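Local atomic coordinates of cytosolic phospholipase A2 delta (Homo sapiens, PDB entry 5IZ5), a protein that hydrolyses glycerophospholipids at the sn-2 position in a calcium-dependent manner, with a preference for linoleic acid, releasing a free fatty acid and a lysophospholipid. Residues 424-432 / 593-604; 529-537 / 648-656. The protein carries 3 engineered substitutions. One frame throughout, in Å; residues are numbered along the deposited sequence.

Contact 1: residues 424-432 / 593-604; sequences HPTTFVDLW and FKGFLTGRPLHQ
A capping box formed by Thr427 and Asp430 starts helix 428-441, and the loop 593-604 grips this helix start: Phe428 N donates to Pro601 O (3.1 Å), almost straight at 177°. Thr427 suits the N-cap because its OG1, held between its own backbone N and carbonyl carbon (chi1 72°), accepts a weak bond from Val429 N. Asp430 completes the box, its OD2 taking both Thr427 N, on the anti lone pair, and Thr427 OG1, from above the carboxylate plane. The other oxygen, OD1, receives Gln604 NE2 at 3.3 Å, again from above the carboxylate, while lying in the plane of the glutamine amide; a bend at chi2 (73°) turns that amide to the acid. Beside the box the packing is apolar, and a flat ring at Phe428 suits the slot between two leucine methyls, with Leu597 CD2 3.6 Å from its centroid on one face and Leu602 CD2, nearer the rim, on the opposite face at 4.2 Å. Farther along the helix, Leu431 sets CD1 over the face of the Phe593 ring, while its CD2 meets Leu597 CD2 at 3.5 Å. At the more exposed margin, a water donates to Thr426 O and accepts from Arg600 NE. Helix 534-543 packs against Phe428 and Leu602, helix 524-531 touches Val429 and Gln604, and helix 406-422 lies against Asp430 and Phe593.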
loop_
_atom_site.group_PDB
_atom_site.type_symbol
_atom_site.label_atom_id
_atom_site.label_comp_id
_atom_site.label_asym_id
_atom_site.label_seq_id
_atom_site.Cartn_x
_atom_site.Cartn_y
_atom_site.Cartn_z
ATOM N N HIS B 424 14.790 -10.279 -6.085
ATOM C CA HIS B 424 14.075 -9.012 -6.055
ATOM C C HIS B 424 13.934 -8.479 -7.473
ATOM O O HIS B 424 14.830 -8.671 -8.298
ATOM C CB HIS B 424 14.810 -7.961 -5.217
ATOM C CG HIS B 424 14.864 -8.280 -3.760
ATOM N ND1 HIS B 424 16.006 -8.737 -3.144
ATOM C CD2 HIS B 424 13.916 -8.211 -2.795
ATOM C CE1 HIS B 424 15.763 -8.934 -1.862
ATOM N NE2 HIS B 424 14.504 -8.621 -1.624
ATOM N N PRO B 425 12.818 -7.793 -7.760
ATOM C CA PRO B 425 12.717 -7.106 -9.038
ATOM C C PRO B 425 13.601 -5.861 -9.029
ATOM O O PRO B 425 14.017 -5.408 -7.966
ATOM C CB PRO B 425 11.245 -6.719 -9.104
ATOM C CG PRO B 425 10.851 -6.513 -7.676
ATOM C CD PRO B 425 11.684 -7.475 -6.868
ATOM N N THR B 426 13.918 -5.345 -10.208
ATOM C CA THR B 426 14.684 -4.115 -10.350
ATOM C C THR B 426 13.817 -3.034 -10.987
ATOM O O THR B 426 13.374 -3.184 -12.126
ATOM C CB THR B 426 15.930 -4.389 -11.196
ATOM O OG1 THR B 426 16.572 -5.561 -10.687
ATOM C CG2 THR B 426 16.897 -3.217 -11.143
ATOM N N THR B 427 13.547 -1.959 -10.242
ATOM C CA THR B 427 12.734 -0.879 -10.756
ATOM C C THR B 427 13.400 0.466 -10.497
ATOM O O THR B 427 14.453 0.545 -9.850
ATOM C CB THR B 427 11.342 -0.872 -10.103
ATOM O OG1 THR B 427 11.457 -0.427 -8.749
ATOM C CG2 THR B 427 10.701 -2.249 -10.122
ATOM N N PHE B 428 12.778 1.525 -11.011
ATOM C CA PHE B 428 13.247 2.893 -10.777
ATOM C C PHE B 428 13.317 3.198 -9.279
ATOM O O PHE B 428 14.207 3.913 -8.828
ATOM C CB PHE B 428 12.306 3.905 -11.448
ATOM C CG PHE B 428 12.655 4.230 -12.873
ATOM C CD1 PHE B 428 12.485 3.265 -13.849
ATOM C CD2 PHE B 428 13.100 5.499 -13.254
ATOM C CE1 PHE B 428 12.781 3.526 -15.174
ATOM C CE2 PHE B 428 13.393 5.769 -14.584
ATOM C CZ PHE B 428 13.231 4.780 -15.544
ATOM N N VAL B 429 12.370 2.648 -8.525
ATOM C CA VAL B 429 12.313 2.831 -7.083
ATOM C C VAL B 429 13.564 2.306 -6.407
ATOM O O VAL B 429 14.058 2.917 -5.467
ATOM C CB VAL B 429 11.069 2.147 -6.484
ATOM C CG1 VAL B 429 11.187 2.001 -4.974
ATOM C CG2 VAL B 429 9.826 2.939 -6.849
ATOM N N ASP B 430 14.090 1.192 -6.902
ATOM C CA ASP B 430 15.293 0.619 -6.325
ATOM C C ASP B 430 16.495 1.514 -6.539
ATOM O O ASP B 430 17.295 1.688 -5.616
ATOM C CB ASP B 430 15.554 -0.779 -6.880
ATOM C CG ASP B 430 14.436 -1.737 -6.553
ATOM O OD1 ASP B 430 14.302 -2.115 -5.374
ATOM O OD2 ASP B 430 13.676 -2.101 -7.462
ATOM N N LEU B 431 16.621 2.107 -7.727
ATOM C CA LEU B 431 17.755 3.001 -7.973
ATOM C C LEU B 431 17.581 4.283 -7.176
ATOM O O LEU B 431 18.539 4.806 -6.617
ATOM C CB LEU B 431 17.904 3.337 -9.453
ATOM C CG LEU B 431 19.084 4.256 -9.781
ATOM C CD1 LEU B 431 20.412 3.654 -9.344
ATOM C CD2 LEU B 431 19.111 4.570 -11.266
ATOM N N TRP B 432 16.358 4.797 -7.152
ATOM C CA TRP B 432 16.056 6.016 -6.416
ATOM C C TRP B 432 16.366 5.839 -4.929
ATOM O O TRP B 432 16.897 6.752 -4.294
ATOM C CB TRP B 432 14.608 6.417 -6.649
ATOM C CG TRP B 432 14.105 7.510 -5.773
ATOM C CD1 TRP B 432 12.987 7.471 -5.004
ATOM C CD2 TRP B 432 14.690 8.806 -5.575
ATOM N NE1 TRP B 432 12.835 8.657 -4.336
ATOM C CE2 TRP B 432 13.867 9.496 -4.668
ATOM C CE3 TRP B 432 15.831 9.450 -6.077
ATOM C CZ2 TRP B 432 14.139 10.802 -4.254
ATOM C CZ3 TRP B 432 16.105 10.751 -5.662
ATOM C CH2 TRP B 432 15.261 11.412 -4.758
ATOM N N PHE B 593 23.560 4.530 -15.685
ATOM C CA PHE B 593 22.271 3.900 -15.383
ATOM C C PHE B 593 21.096 4.208 -16.318
ATOM O O PHE B 593 20.046 3.571 -16.228
ATOM C CB PHE B 593 21.930 4.250 -13.934
ATOM C CG PHE B 593 22.692 3.420 -12.951
ATOM C CD1 PHE B 593 22.325 2.101 -12.697
ATOM C CD2 PHE B 593 23.808 3.931 -12.326
ATOM C CE1 PHE B 593 23.048 1.328 -11.810
ATOM C CE2 PHE B 593 24.531 3.164 -11.431
ATOM C CZ PHE B 593 24.154 1.860 -11.178
ATOM N N LYS B 594 21.264 5.146 -17.239
ATOM C CA LYS B 594 20.179 5.494 -18.158
ATOM C C LYS B 594 19.788 4.264 -18.968
ATOM O O LYS B 594 18.618 3.888 -19.037
ATOM C CB LYS B 594 20.656 6.621 -19.081
ATOM C CG LYS B 594 19.591 7.490 -19.719
ATOM C CD LYS B 594 19.091 6.949 -21.052
ATOM C CE LYS B 594 18.900 8.074 -22.065
ATOM N NZ LYS B 594 17.808 7.796 -23.041
ATOM N N GLY B 595 20.791 3.620 -19.546
ATOM C CA GLY B 595 20.589 2.428 -20.351
ATOM C C GLY B 595 20.086 1.270 -19.512
ATOM O O GLY B 595 19.107 0.610 -19.854
ATOM N N PHE B 596 20.762 1.051 -18.388
ATOM C CA PHE B 596 20.395 0.006 -17.429
ATOM C C PHE B 596 18.909 0.023 -17.054
ATOM O O PHE B 596 18.259 -1.023 -16.994
ATOM C CB PHE B 596 21.264 0.161 -16.174
ATOM C CG PHE B 596 21.012 -0.886 -15.131
ATOM C CD1 PHE B 596 20.044 -0.688 -14.156
ATOM C CD2 PHE B 596 21.746 -2.061 -15.115
ATOM C CE1 PHE B 596 19.805 -1.648 -13.190
ATOM C CE2 PHE B 596 21.514 -3.027 -14.149
ATOM C CZ PHE B 596 20.543 -2.819 -13.183
ATOM N N LEU B 597 18.376 1.209 -16.802
ATOM C CA LEU B 597 16.988 1.356 -16.340
ATOM C C LEU B 597 15.897 1.339 -17.438
ATOM O O LEU B 597 14.709 1.335 -17.120
ATOM C CB LEU B 597 16.892 2.646 -15.511
ATOM C CG LEU B 597 16.253 2.595 -14.112
ATOM C CD1 LEU B 597 16.920 1.511 -13.278
ATOM C CD2 LEU B 597 16.388 3.944 -13.420
ATOM N N THR B 598 16.287 1.285 -18.711
ATOM C CA THR B 598 15.369 1.557 -19.839
ATOM C C THR B 598 14.067 0.743 -19.825
ATOM O O THR B 598 12.948 1.273 -19.958
ATOM C CB THR B 598 16.094 1.285 -21.171
ATOM O OG1 THR B 598 17.275 2.090 -21.232
ATOM C CG2 THR B 598 15.208 1.584 -22.381
ATOM N N GLY B 599 14.212 -0.556 -19.651
ATOM C CA GLY B 599 13.053 -1.441 -19.719
ATOM C C GLY B 599 12.019 -1.275 -18.605
ATOM O O GLY B 599 10.851 -1.641 -18.768
ATOM N N ARG B 600 12.435 -0.666 -17.496
ATOM C CA ARG B 600 11.904 -1.013 -16.182
ATOM C C ARG B 600 10.714 -0.208 -15.643
ATOM O O ARG B 600 10.539 0.968 -15.956
ATOM C CB ARG B 600 13.078 -0.989 -15.198
ATOM C CG ARG B 600 13.872 -2.274 -15.300
ATOM C CD ARG B 600 15.354 -2.187 -15.020
ATOM N NE ARG B 600 15.923 -3.514 -15.253
ATOM C CZ ARG B 600 17.201 -3.774 -15.506
ATOM N NH1 ARG B 600 18.098 -2.803 -15.563
ATOM N NH2 ARG B 600 17.585 -5.027 -15.702
ATOM N N PRO B 601 9.882 -0.859 -14.817
ATOM C CA PRO B 601 8.741 -0.160 -14.227
ATOM C C PRO B 601 9.148 0.968 -13.289
ATOM O O PRO B 601 10.249 0.967 -12.746
ATOM C CB PRO B 601 7.987 -1.258 -13.469
ATOM C CG PRO B 601 8.905 -2.422 -13.389
ATOM C CD PRO B 601 9.892 -2.299 -14.499
ATOM N N LEU B 602 8.248 1.926 -13.127
ATOM C CA LEU B 602 8.486 3.080 -12.289
ATOM C C LEU B 602 8.407 2.718 -10.812
ATOM O O LEU B 602 9.166 3.247 -9.999
ATOM C CB LEU B 602 7.445 4.165 -12.585
ATOM C CG LEU B 602 7.741 5.089 -13.766
ATOM C CD1 LEU B 602 6.549 6.007 -14.006
ATOM C CD2 LEU B 602 9.032 5.877 -13.579
ATOM N N HIS B 603 7.477 1.821 -10.493
ATOM C CA HIS B 603 7.067 1.538 -9.127
ATOM C C HIS B 603 7.514 0.165 -8.649
ATOM O O HIS B 603 7.695 -0.751 -9.448
ATOM C CB HIS B 603 5.551 1.650 -9.044
ATOM C CG HIS B 603 5.026 2.937 -9.591
ATOM N ND1 HIS B 603 5.622 4.153 -9.335
ATOM C CD2 HIS B 603 3.966 3.198 -10.391
ATOM C CE1 HIS B 603 4.951 5.108 -9.953
ATOM N NE2 HIS B 603 3.941 4.555 -10.597
ATOM N N GLN B 604 7.698 0.035 -7.337
ATOM C CA GLN B 604 8.055 -1.245 -6.724
ATOM C C GLN B 604 6.951 -2.276 -6.991
ATOM O O GLN B 604 5.767 -1.936 -7.057
ATOM C CB GLN B 604 8.304 -1.064 -5.213
ATOM C CG GLN B 604 8.974 -2.225 -4.517
ATOM C CD GLN B 604 10.429 -2.324 -4.891
ATOM O OE1 GLN B 604 10.763 -2.841 -5.957
ATOM N NE2 GLN B 604 11.307 -1.819 -4.027
HETATM O O HOH W 1 13.294 -5.024 -14.160
HETATM O O HOH W 2 12.915 -4.441 -5.668
#

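Contact 2: residues 529-537 / 648-656; sequences AIWSNIFSL and CLVDAAYFI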
loop_
_atom_site.group_PDB
_atom_site.type_symbol
_atom_site.label_atom_id
_atom_site.label_comp_id
_atom_site.label_asym_id
_atom_site.label_seq_id
_atom_site.Cartn_x
_atom_site.Cartn_y
_atom_site.Cartn_z
ATOM N N ALA B 529 12.035 5.585 -0.654
ATOM C CA ALA B 529 11.918 5.637 -2.110
ATOM C C ALA B 529 10.476 5.467 -2.584
ATOM O O ALA B 529 10.069 6.167 -3.501
ATOM C CB ALA B 529 12.804 4.591 -2.753
ATOM N N ILE B 530 9.732 4.535 -1.970
ATOM C CA ILE B 530 8.300 4.306 -2.241
ATOM C C ILE B 530 7.505 5.538 -1.861
ATOM O O ILE B 530 6.677 6.019 -2.632
ATOM C CB ILE B 530 7.698 3.162 -1.374
ATOM C CG1 ILE B 530 8.477 1.848 -1.493
ATOM C CG2 ILE B 530 6.201 2.962 -1.646
ATOM C CD1 ILE B 530 8.586 1.272 -2.873
ATOM N N TRP B 531 7.738 6.025 -0.647
ATOM C CA TRP B 531 6.998 7.170 -0.116
ATOM C C TRP B 531 7.190 8.428 -0.961
ATOM O O TRP B 531 6.277 9.242 -1.074
ATOM C CB TRP B 531 7.412 7.446 1.335
ATOM C CG TRP B 531 7.104 6.303 2.267
ATOM C CD1 TRP B 531 6.066 5.419 2.172
ATOM C CD2 TRP B 531 7.824 5.945 3.445
ATOM N NE1 TRP B 531 6.098 4.530 3.208
ATOM C CE2 TRP B 531 7.170 4.829 4.008
ATOM C CE3 TRP B 531 8.969 6.454 4.076
ATOM C CZ2 TRP B 531 7.616 4.216 5.176
ATOM C CZ3 TRP B 531 9.416 5.836 5.232
ATOM C CH2 TRP B 531 8.738 4.733 5.771
ATOM N N SER B 532 8.379 8.580 -1.529
ATOM C CA SER B 532 8.717 9.738 -2.339
ATOM C C SER B 532 8.973 9.372 -3.806
ATOM O O SER B 532 9.768 10.049 -4.474
ATOM C CB SER B 532 9.936 10.455 -1.740
ATOM O OG SER B 532 11.101 9.646 -1.774
ATOM N N ASN B 533 8.318 8.314 -4.308
ATOM C CA ASN B 533 8.571 7.868 -5.698
ATOM C C ASN B 533 8.003 8.749 -6.822
ATOM O O ASN B 533 8.115 8.410 -7.999
ATOM C CB ASN B 533 8.262 6.369 -5.932
ATOM C CG ASN B 533 6.780 6.024 -5.936
ATOM O OD1 ASN B 533 5.906 6.885 -5.981
ATOM N ND2 ASN B 533 6.497 4.719 -5.894
ATOM N N ILE B 534 7.432 9.900 -6.468
ATOM C CA ILE B 534 7.208 10.953 -7.461
ATOM C C ILE B 534 8.539 11.241 -8.175
ATOM O O ILE B 534 8.567 11.555 -9.361
ATOM C CB ILE B 534 6.623 12.250 -6.839
ATOM C CG1 ILE B 534 6.141 13.210 -7.930
ATOM C CG2 ILE B 534 7.645 12.950 -5.948
ATOM C CD1 ILE B 534 4.826 12.799 -8.558
ATOM N N PHE B 535 9.643 11.084 -7.450
ATOM C CA PHE B 535 10.964 11.306 -8.031
ATOM C C PHE B 535 11.370 10.260 -9.072
ATOM O O PHE B 535 12.206 10.554 -9.924
ATOM C CB PHE B 535 12.042 11.409 -6.957
ATOM C CG PHE B 535 12.024 12.706 -6.201
ATOM C CD1 PHE B 535 12.890 13.755 -6.513
ATOM C CD2 PHE B 535 11.135 12.874 -5.166
ATOM C CE1 PHE B 535 12.848 14.942 -5.796
ATOM C CE2 PHE B 535 11.081 14.053 -4.451
ATOM C CZ PHE B 535 11.938 15.092 -4.765
ATOM N N SER B 536 10.803 9.055 -8.997
ATOM C CA SER B 536 10.970 8.046 -10.044
ATOM C C SER B 536 10.389 8.545 -11.353
ATOM O O SER B 536 10.968 8.336 -12.413
ATOM C CB SER B 536 10.295 6.721 -9.672
ATOM O OG SER B 536 10.838 6.202 -8.478
ATOM N N LEU B 537 9.238 9.201 -11.282
ATOM C CA LEU B 537 8.646 9.759 -12.481
ATOM C C LEU B 537 9.437 10.963 -12.984
ATOM O O LEU B 537 9.591 11.131 -14.188
ATOM C CB LEU B 537 7.187 10.130 -12.228
ATOM C CG LEU B 537 6.423 10.955 -13.271
ATOM C CD1 LEU B 537 4.930 10.741 -13.091
ATOM C CD2 LEU B 537 6.734 12.446 -13.185
ATOM N N CYS B 648 1.172 -2.244 -6.292
ATOM C CA CYS B 648 1.886 -1.186 -6.987
ATOM C C CYS B 648 1.755 0.087 -6.163
ATOM O O CYS B 648 0.766 0.815 -6.274
ATOM C CB CYS B 648 1.357 -0.982 -8.408
ATOM S SG CYS B 648 2.301 0.256 -9.332
ATOM N N LEU B 649 2.775 0.359 -5.354
ATOM C CA LEU B 649 2.712 1.417 -4.360
ATOM C C LEU B 649 3.316 2.715 -4.881
ATOM O O LEU B 649 4.430 2.745 -5.414
ATOM C CB LEU B 649 3.411 0.983 -3.068
ATOM C CG LEU B 649 2.723 -0.173 -2.333
ATOM C CD1 LEU B 649 3.560 -0.618 -1.152
ATOM C CD2 LEU B 649 1.336 0.211 -1.852
ATOM N N VAL B 650 2.560 3.787 -4.700
ATOM C CA VAL B 650 2.851 5.064 -5.293
ATOM C C VAL B 650 2.876 6.163 -4.220
ATOM O O VAL B 650 2.230 6.049 -3.190
ATOM C CB VAL B 650 1.824 5.284 -6.433
ATOM C CG1 VAL B 650 1.183 6.650 -6.398
ATOM C CG2 VAL B 650 2.485 5.006 -7.769
ATOM N N ASP B 651 3.692 7.185 -4.456
ATOM C CA ASP B 651 3.730 8.417 -3.651
ATOM C C ASP B 651 2.345 9.071 -3.650
ATOM O O ASP B 651 1.736 9.176 -4.704
ATOM C CB ASP B 651 4.795 9.324 -4.287
ATOM C CG ASP B 651 5.029 10.614 -3.536
ATOM O OD1 ASP B 651 4.104 11.103 -2.860
ATOM O OD2 ASP B 651 6.155 11.153 -3.655
ATOM N N ALA B 652 1.838 9.484 -2.481
ATOM C CA ALA B 652 0.535 10.190 -2.397
ATOM C C ALA B 652 0.473 11.442 -3.277
ATOM O O ALA B 652 -0.597 11.824 -3.754
ATOM C CB ALA B 652 0.219 10.566 -0.957
ATOM N N ALA B 653 1.626 12.069 -3.490
ATOM C CA ALA B 653 1.731 13.247 -4.348
ATOM C C ALA B 653 1.273 13.022 -5.804
ATOM O O ALA B 653 1.057 13.990 -6.521
ATOM C CB ALA B 653 3.157 13.784 -4.317
ATOM N N TYR B 654 1.138 11.769 -6.246
ATOM C CA TYR B 654 0.538 11.479 -7.565
ATOM C C TYR B 654 -0.959 11.792 -7.629
ATOM O O TYR B 654 -1.515 11.966 -8.716
ATOM C CB TYR B 654 0.712 10.010 -7.959
ATOM C CG TYR B 654 2.085 9.634 -8.461
ATOM C CD1 TYR B 654 3.100 9.320 -7.579
ATOM C CD2 TYR B 654 2.362 9.575 -9.823
ATOM C CE1 TYR B 654 4.357 8.963 -8.033
ATOM C CE2 TYR B 654 3.619 9.219 -10.288
ATOM C CZ TYR B 654 4.617 8.909 -9.386
ATOM O OH TYR B 654 5.883 8.557 -9.818
ATOM N N PHE B 655 -1.611 11.809 -6.470
ATOM C CA PHE B 655 -3.057 12.017 -6.393
ATOM C C PHE B 655 -3.445 13.208 -5.518
ATOM O O PHE B 655 -4.006 14.173 -6.023
ATOM C CB PHE B 655 -3.756 10.746 -5.916
ATOM C CG PHE B 655 -3.705 9.630 -6.920
ATOM C CD1 PHE B 655 -2.547 8.881 -7.070
ATOM C CD2 PHE B 655 -4.805 9.335 -7.724
ATOM C CE1 PHE B 655 -2.481 7.851 -7.993
ATOM C CE2 PHE B 655 -4.747 8.302 -8.647
ATOM C CZ PHE B 655 -3.584 7.560 -8.782
ATOM N N ILE B 656 -3.167 13.129 -4.215
ATOM C CA ILE B 656 -3.545 14.196 -3.268
ATOM C C ILE B 656 -2.473 14.457 -2.223
ATOM O O ILE B 656 -2.051 13.535 -1.517
ATOM C CB ILE B 656 -4.830 13.864 -2.482
ATOM C CG1 ILE B 656 -5.992 13.561 -3.432
ATOM C CG2 ILE B 656 -5.180 15.035 -1.570
ATOM C CD1 ILE B 656 -7.279 13.147 -2.742
HETATM O O HOH W 3 3.740 9.255 -0.121
#
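The side chains of Asn533 and Asp651 run alongside each other, pointing opposite ways, and the aspartate can be followed outward. Its CB lies 3.2 Å from Asn533 OD1, the same oxygen that accepts Asp651 N at 2.7 Å; asparagine fits here because its ND2 can also donate to Leu649 O (2.9 Å). With CG anti to the backbone N (chi1 -177°), the carboxylate is brought up against Trp531 O, at the break between helices 524-531 and 534-543. OD1 accepts Ala653 N at 2.7 Å, an Asx turn that leads into the 3-10 segment 652-654. OD2 takes a weak bond from Ile534 N, at the start of the second helix, and shares a hydrogen bond with OG of Ser365, the nucleophile. This is the Ser-Asp dyad of the patatin-like hydrolases, in which Asp651 probably acts as the proton acceptor, as in its relatives. Farther along, Ile534 CD1 sits over the centre of the Tyr654 ring, 3.8 Å from its centroid, and Leu537 CD1 lies 3.4 Å from Tyr654 CE2. With an alanine at Tyr654, Asn533 O would probably lose its hydroxyl partner and a gap would open beside Ile534 and Leu537. That hydroxyl, OH, donates to Asn533 O (2.9 Å) from the face opposite Ser536 N.

In the fold
Contacts 1 and 2 lie in the catalytic region, their centres 14 Å apart, and their segments alternate along the chain: 424-432, 529-537, 593-604, 648-656. Helices 524-531 and 534-543 connect them, since the residues around their junction serve contact 2 while both helices also pack against contact 1. The two touch directly, with Trp432 NE1 probably hydrogen-bonded to Ser532 OG and Gln604 CB packed on Ile530 CD1. Contact 2 reaches the mixed sheet through strand 649-650, paired with strand 463-471. Contact 1 lies farther out, its centre about 19 Å from the centre of the chain against about 11 Å for contact 2, yet its loop 593-604 borders the active-site residues through His603, which meets Tyr654 edge-to-face.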